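Local atomic coordinates of magnesium transporter MgtE (Enterococcus faecalis, PDB entry 2OUX), a protein that probably acts as a homodimeric membrane transporter of magnesium ions, represented here by its magnesium-binding cytosolic part, an N domain followed by paired CBS domains. Residues E71-E83 / D103-Y116. Numbering follows the deposited sequence.
With MG (magnesium ion), chain G; MG (magnesium ion), chain D.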
loop_
_atom_site.group_PDB
_atom_site.type_symbol
_atom_site.label_atom_id
_atom_site.label_comp_id
_atom_site.label_asym_id
_atom_site.label_seq_id
_atom_site.Cartn_x
_atom_site.Cartn_y
_atom_site.Cartn_z
ATOM N N GLU A 71 -6.212 0.088 18.915
ATOM C CA GLU A 71 -4.936 -0.332 19.487
ATOM C C GLU A 71 -5.147 -1.379 20.577
ATOM O O GLU A 71 -5.709 -1.080 21.622
ATOM C CB GLU A 71 -4.190 0.885 20.035
ATOM C CG GLU A 71 -3.533 1.716 18.946
ATOM C CD GLU A 71 -2.993 3.045 19.453
ATOM O OE1 GLU A 71 -2.251 3.043 20.459
ATOM O OE2 GLU A 71 -3.303 4.093 18.843
ATOM N N GLU A 72 -4.696 -2.606 20.322
ATOM C CA GLU A 72 -4.862 -3.705 21.274
ATOM C C GLU A 72 -4.165 -3.458 22.610
ATOM O O GLU A 72 -4.385 -4.185 23.579
ATOM C CB GLU A 72 -4.340 -5.021 20.684
ATOM C CG GLU A 72 -2.824 -5.148 20.686
ATOM C CD GLU A 72 -2.205 -4.639 19.416
ATOM O OE1 GLU A 72 -2.720 -3.638 18.890
ATOM O OE2 GLU A 72 -1.206 -5.228 18.955
ATOM N N ASP A 73 -3.310 -2.445 22.651
ATOM C CA ASP A 73 -2.589 -2.101 23.865
ATOM C C ASP A 73 -3.399 -1.058 24.615
ATOM O O ASP A 73 -3.074 -0.693 25.742
ATOM C CB ASP A 73 -1.205 -1.553 23.516
ATOM C CG ASP A 73 -0.258 -2.636 23.031
ATOM O OD1 ASP A 73 -0.692 -3.476 22.213
ATOM O OD2 ASP A 73 0.917 -2.647 23.463
ATOM N N ASN A 74 -4.443 -0.575 23.946
ATOM C CA ASN A 74 -5.385 0.407 24.482
ATOM C C ASN A 74 -5.341 0.318 26.002
ATOM O O ASN A 74 -5.088 1.300 26.702
ATOM C CB ASN A 74 -6.788 0.034 24.010
ATOM C CG ASN A 74 -7.821 1.114 24.283
ATOM O OD1 ASN A 74 -7.833 2.158 23.632
ATOM N ND2 ASN A 74 -8.704 0.859 25.241
ATOM N N GLU A 75 -5.615 -0.895 26.473
ATOM C CA GLU A 75 -5.616 -1.289 27.875
ATOM C C GLU A 75 -7.005 -1.323 28.465
ATOM O O GLU A 75 -7.227 -1.975 29.495
ATOM C CB GLU A 75 -4.682 -0.416 28.720
ATOM C CG GLU A 75 -4.108 -1.190 29.914
ATOM C CD GLU A 75 -2.875 -0.542 30.497
ATOM O OE1 GLU A 75 -2.982 0.636 30.890
ATOM O OE2 GLU A 75 -1.813 -1.206 30.561
ATOM N N ASN A 76 -7.943 -0.636 27.813
ATOM C CA ASN A 76 -9.304 -0.676 28.302
ATOM C C ASN A 76 -9.900 -1.908 27.645
ATOM O O ASN A 76 -11.118 -2.130 27.708
ATOM C CB ASN A 76 -10.125 0.581 27.962
ATOM C CG ASN A 76 -11.450 0.616 28.729
ATOM O OD1 ASN A 76 -11.463 0.709 29.961
ATOM N ND2 ASN A 76 -12.561 0.503 28.010
HETATM N N MSE A 77 -9.030 -2.720 27.027
HETATM C CA MSE A 77 -9.495 -3.957 26.405
HETATM C C MSE A 77 -9.895 -4.725 27.641
HETATM O O MSE A 77 -10.336 -4.122 28.617
HETATM C CB MSE A 77 -8.388 -4.722 25.646
HETATM C CG MSE A 77 -7.823 -4.038 24.391
HETATM SE SE MSE A 77 -9.028 -3.904 22.872
HETATM C CE MSE A 77 -8.967 -1.991 22.698
ATOM N N LYS A 78 -9.724 -6.036 27.635
ATOM C CA LYS A 78 -10.111 -6.807 28.805
ATOM C C LYS A 78 -11.595 -6.569 29.113
ATOM O O LYS A 78 -12.427 -7.459 28.906
ATOM C CB LYS A 78 -9.253 -6.405 30.013
ATOM C CG LYS A 78 -7.804 -6.873 29.941
ATOM C CD LYS A 78 -7.042 -6.592 31.235
ATOM C CE LYS A 78 -5.596 -7.056 31.121
ATOM N NZ LYS A 78 -4.805 -6.762 32.344
ATOM N N ASP A 79 -11.929 -5.377 29.612
ATOM C CA ASP A 79 -13.320 -5.076 29.916
ATOM C C ASP A 79 -14.194 -4.755 28.701
ATOM O O ASP A 79 -15.415 -4.907 28.787
ATOM C CB ASP A 79 -13.458 -3.968 30.974
ATOM C CG ASP A 79 -12.294 -3.011 30.988
ATOM O OD1 ASP A 79 -11.888 -2.553 29.904
ATOM O OD2 ASP A 79 -11.800 -2.705 32.095
ATOM N N TYR A 80 -13.615 -4.305 27.582
ATOM C CA TYR A 80 -14.457 -4.070 26.402
ATOM C C TYR A 80 -15.032 -5.445 26.111
ATOM O O TYR A 80 -16.236 -5.615 25.928
ATOM C CB TYR A 80 -13.661 -3.639 25.166
ATOM C CG TYR A 80 -13.323 -2.170 25.070
ATOM C CD1 TYR A 80 -14.230 -1.188 25.471
ATOM C CD2 TYR A 80 -12.098 -1.759 24.537
ATOM C CE1 TYR A 80 -13.926 0.167 25.339
ATOM C CE2 TYR A 80 -11.786 -0.407 24.400
ATOM C CZ TYR A 80 -12.701 0.547 24.803
ATOM O OH TYR A 80 -12.392 1.880 24.663
ATOM N N LEU A 81 -14.144 -6.433 26.086
ATOM C CA LEU A 81 -14.539 -7.803 25.817
ATOM C C LEU A 81 -15.381 -8.399 26.945
ATOM O O LEU A 81 -16.324 -9.146 26.691
ATOM C CB LEU A 81 -13.302 -8.673 25.585
ATOM C CG LEU A 81 -12.320 -8.264 24.482
ATOM C CD1 LEU A 81 -11.675 -9.532 23.928
ATOM C CD2 LEU A 81 -13.033 -7.519 23.358
ATOM N N ALA A 82 -15.033 -8.068 28.186
ATOM C CA ALA A 82 -15.756 -8.579 29.345
ATOM C C ALA A 82 -17.227 -8.176 29.317
ATOM O O ALA A 82 -18.104 -9.017 29.512
ATOM C CB ALA A 82 -15.107 -8.081 30.621
ATOM N N GLU A 83 -17.492 -6.895 29.065
ATOM C CA GLU A 83 -18.863 -6.395 29.020
ATOM C C GLU A 83 -19.679 -7.051 27.909
ATOM O O GLU A 83 -20.908 -6.997 27.914
ATOM C CB GLU A 83 -18.873 -4.868 28.859
ATOM C CG GLU A 83 -18.203 -4.345 27.602
ATOM C CD GLU A 83 -18.033 -2.831 27.613
ATOM O OE1 GLU A 83 -17.593 -2.287 28.649
ATOM O OE2 GLU A 83 -18.321 -2.181 26.587
ATOM N N ASP A 103 -3.133 -10.686 18.568
ATOM C CA ASP A 103 -2.670 -9.598 19.417
ATOM C C ASP A 103 -3.639 -9.319 20.559
ATOM O O ASP A 103 -3.224 -9.164 21.711
ATOM C CB ASP A 103 -2.457 -8.313 18.604
ATOM C CG ASP A 103 -1.264 -8.404 17.682
ATOM O OD1 ASP A 103 -0.652 -9.482 17.663
ATOM O OD2 ASP A 103 -0.949 -7.414 16.975
ATOM N N LEU A 104 -4.926 -9.241 20.241
ATOM C CA LEU A 104 -5.938 -8.974 21.252
ATOM C C LEU A 104 -5.797 -10.034 22.343
ATOM O O LEU A 104 -5.628 -9.714 23.519
ATOM C CB LEU A 104 -7.334 -9.046 20.629
ATOM C CG LEU A 104 -8.528 -8.408 21.352
ATOM C CD1 LEU A 104 -8.476 -8.729 22.830
ATOM C CD2 LEU A 104 -8.508 -6.904 21.147
ATOM N N LEU A 105 -5.855 -11.297 21.945
ATOM C CA LEU A 105 -5.742 -12.398 22.889
ATOM C C LEU A 105 -4.512 -12.313 23.788
ATOM O O LEU A 105 -4.615 -12.498 25.001
ATOM C CB LEU A 105 -5.759 -13.720 22.135
ATOM C CG LEU A 105 -7.108 -13.926 21.443
ATOM C CD1 LEU A 105 -7.102 -15.222 20.664
ATOM C CD2 LEU A 105 -8.217 -13.944 22.493
ATOM N N ASN A 106 -3.353 -12.019 23.209
ATOM C CA ASN A 106 -2.136 -11.913 24.005
ATOM C C ASN A 106 -2.168 -10.740 24.977
ATOM O O ASN A 106 -1.275 -10.596 25.809
ATOM C CB ASN A 106 -0.908 -11.805 23.101
ATOM C CG ASN A 106 -0.683 -13.060 22.299
ATOM O OD1 ASN A 106 -0.815 -14.159 22.816
ATOM N ND2 ASN A 106 -0.339 -12.905 21.030
HETATM N N MSE A 107 -3.199 -9.908 24.876
HETATM C CA MSE A 107 -3.335 -8.760 25.764
HETATM C C MSE A 107 -4.250 -9.074 26.938
HETATM O O MSE A 107 -4.037 -8.593 28.047
HETATM C CB MSE A 107 -3.879 -7.553 25.000
HETATM C CG MSE A 107 -2.840 -6.878 24.130
HETATM SE SE MSE A 107 -1.383 -6.106 25.162
HETATM C CE MSE A 107 -0.238 -7.665 25.334
ATOM N N LEU A 108 -5.270 -9.883 26.691
ATOM C CA LEU A 108 -6.204 -10.257 27.740
ATOM C C LEU A 108 -5.466 -11.105 28.764
ATOM O O LEU A 108 -4.390 -11.634 28.481
ATOM C CB LEU A 108 -7.358 -11.065 27.153
ATOM C CG LEU A 108 -8.129 -10.431 25.994
ATOM C CD1 LEU A 108 -9.170 -11.416 25.489
ATOM C CD2 LEU A 108 -8.780 -9.131 26.450
ATOM N N ASP A 109 -6.046 -11.226 29.955
ATOM C CA ASP A 109 -5.455 -12.029 31.020
ATOM C C ASP A 109 -5.423 -13.483 30.558
ATOM O O ASP A 109 -6.265 -13.905 29.768
ATOM C CB ASP A 109 -6.287 -11.883 32.300
ATOM C CG ASP A 109 -6.189 -10.487 32.903
ATOM O OD1 ASP A 109 -7.002 -10.154 33.789
ATOM O OD2 ASP A 109 -5.287 -9.723 32.495
ATOM N N LYS A 110 -4.451 -14.245 31.046
ATOM C CA LYS A 110 -4.319 -15.643 30.653
ATOM C C LYS A 110 -5.632 -16.426 30.713
ATOM O O LYS A 110 -5.819 -17.377 29.952
ATOM C CB LYS A 110 -3.256 -16.335 31.513
ATOM C CG LYS A 110 -1.869 -15.696 31.414
ATOM C CD LYS A 110 -1.352 -15.634 29.969
ATOM C CE LYS A 110 -1.141 -17.021 29.361
ATOM N NZ LYS A 110 -0.610 -16.957 27.966
ATOM N N SER A 111 -6.535 -16.023 31.607
ATOM C CA SER A 111 -7.832 -16.690 31.755
ATOM C C SER A 111 -8.781 -16.394 30.595
ATOM O O SER A 111 -9.274 -17.316 29.939
ATOM C CB SER A 111 -8.505 -16.275 33.068
ATOM O OG SER A 111 -7.794 -16.770 34.186
ATOM N N GLN A 112 -9.042 -15.109 30.354
ATOM C CA GLN A 112 -9.931 -14.701 29.266
ATOM C C GLN A 112 -9.509 -15.357 27.958
ATOM O O GLN A 112 -10.330 -15.941 27.250
ATOM C CB GLN A 112 -9.923 -13.173 29.097
ATOM C CG GLN A 112 -10.768 -12.404 30.114
ATOM C CD GLN A 112 -10.923 -10.922 29.764
ATOM O OE1 GLN A 112 -9.962 -10.147 29.830
ATOM N NE2 GLN A 112 -12.137 -10.525 29.386
ATOM N N LYS A 113 -8.218 -15.266 27.655
ATOM C CA LYS A 113 -7.649 -15.831 26.437
ATOM C C LYS A 113 -8.088 -17.274 26.167
ATOM O O LYS A 113 -8.446 -17.620 25.042
ATOM C CB LYS A 113 -6.122 -15.745 26.505
ATOM C CG LYS A 113 -5.405 -16.254 25.274
ATOM C CD LYS A 113 -3.903 -16.098 25.425
ATOM C CE LYS A 113 -3.167 -16.704 24.240
ATOM N NZ LYS A 113 -3.474 -18.160 24.091
ATOM N N ALA A 114 -8.072 -18.118 27.195
ATOM C CA ALA A 114 -8.479 -19.508 27.013
ATOM C C ALA A 114 -9.992 -19.625 26.933
ATOM O O ALA A 114 -10.523 -20.404 26.142
ATOM C CB ALA A 114 -7.954 -20.370 28.156
ATOM N N LYS A 115 -10.686 -18.843 27.751
ATOM C CA LYS A 115 -12.140 -18.887 27.773
ATOM C C LYS A 115 -12.746 -18.500 26.417
ATOM O O LYS A 115 -13.608 -19.210 25.898
ATOM C CB LYS A 115 -12.679 -17.980 28.894
ATOM C CG LYS A 115 -13.029 -16.568 28.470
ATOM C CD LYS A 115 -14.542 -16.362 28.433
ATOM C CE LYS A 115 -15.102 -16.127 29.828
ATOM N NZ LYS A 115 -14.490 -14.915 30.462
ATOM N N TYR A 116 -12.294 -17.385 25.840
ATOM C CA TYR A 116 -12.814 -16.950 24.545
ATOM C C TYR A 116 -12.402 -17.946 23.480
ATOM O O TYR A 116 -13.177 -18.285 22.590
ATOM C CB TYR A 116 -12.280 -15.567 24.174
ATOM C CG TYR A 116 -12.754 -14.461 25.081
ATOM C CD1 TYR A 116 -14.113 -14.265 25.326
ATOM C CD2 TYR A 116 -11.844 -13.611 25.704
ATOM C CE1 TYR A 116 -14.553 -13.245 26.176
ATOM C CE2 TYR A 116 -12.272 -12.592 26.548
ATOM C CZ TYR A 116 -13.627 -12.418 26.785
ATOM O OH TYR A 116 -14.048 -11.433 27.652
HETATM MG MG MG G . -2.846 -3.624 16.699
HETATM MG MG MG D . 0.982 -10.134 16.276
HETATM O O HOH W 1 -0.520 -3.692 17.028
HETATM O O HOH W 2 0.669 -8.310 14.985
HETATM O O HOH W 3 2.012 -11.681 17.790
HETATM O O HOH W 4 2.359 -8.980 17.415
HETATM O O HOH W 5 -0.433 -11.369 15.341
#
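The backbones of residues 71-83 and 103-116 draw closest at Lys78 and Leu108, whose CA atoms are 5.3 Å apart, and the short helices 79-83 and 110-116 cross at 45°. Lys78, at the N-cap position of helix 79-83, turns its carbonyl to Gln112: NE2 donates to Lys78 O over 3.1 Å, nearly straight at 170°. Lys78 O lies in the amide plane of Gln112, while NE2 stands tilted from the plane of the Lys78 carbonyl. Ala82 N also donates to this oxygen, which thus ties the first helical turn to the neighbouring helix. The extended Lys78 chain runs to Asp109, where NZ meets OD2 at 3.0 Å in a salt bridge whose hydrogen bond is weak. Deeper in, Leu81 sets CD1 against the CD1 methyls of both Leu104 and Leu108, tightly so against Leu104 at 3.5 Å. The other branch of Leu104, CD2, touches the selenium of Met77; Phe67 of helix 60-67 borders both Met77 and Leu81. At the far end the carboxylates of Glu72 and Asp103 have nearly parallel planes (19° apart), with OE2 and OD2 3.0 Å from each other. Each uses its other oxygen for a different magnesium ion, Glu72 OE1 and Asp103 OD1 both at 2.2 Å, which probably offsets their repulsion. Ala141 O completes the Asp103 site, so this helical packing within the MgtE N domain ends in adjacent magnesium sites, of which that of Asp103 probably links the N domain to the CBS region.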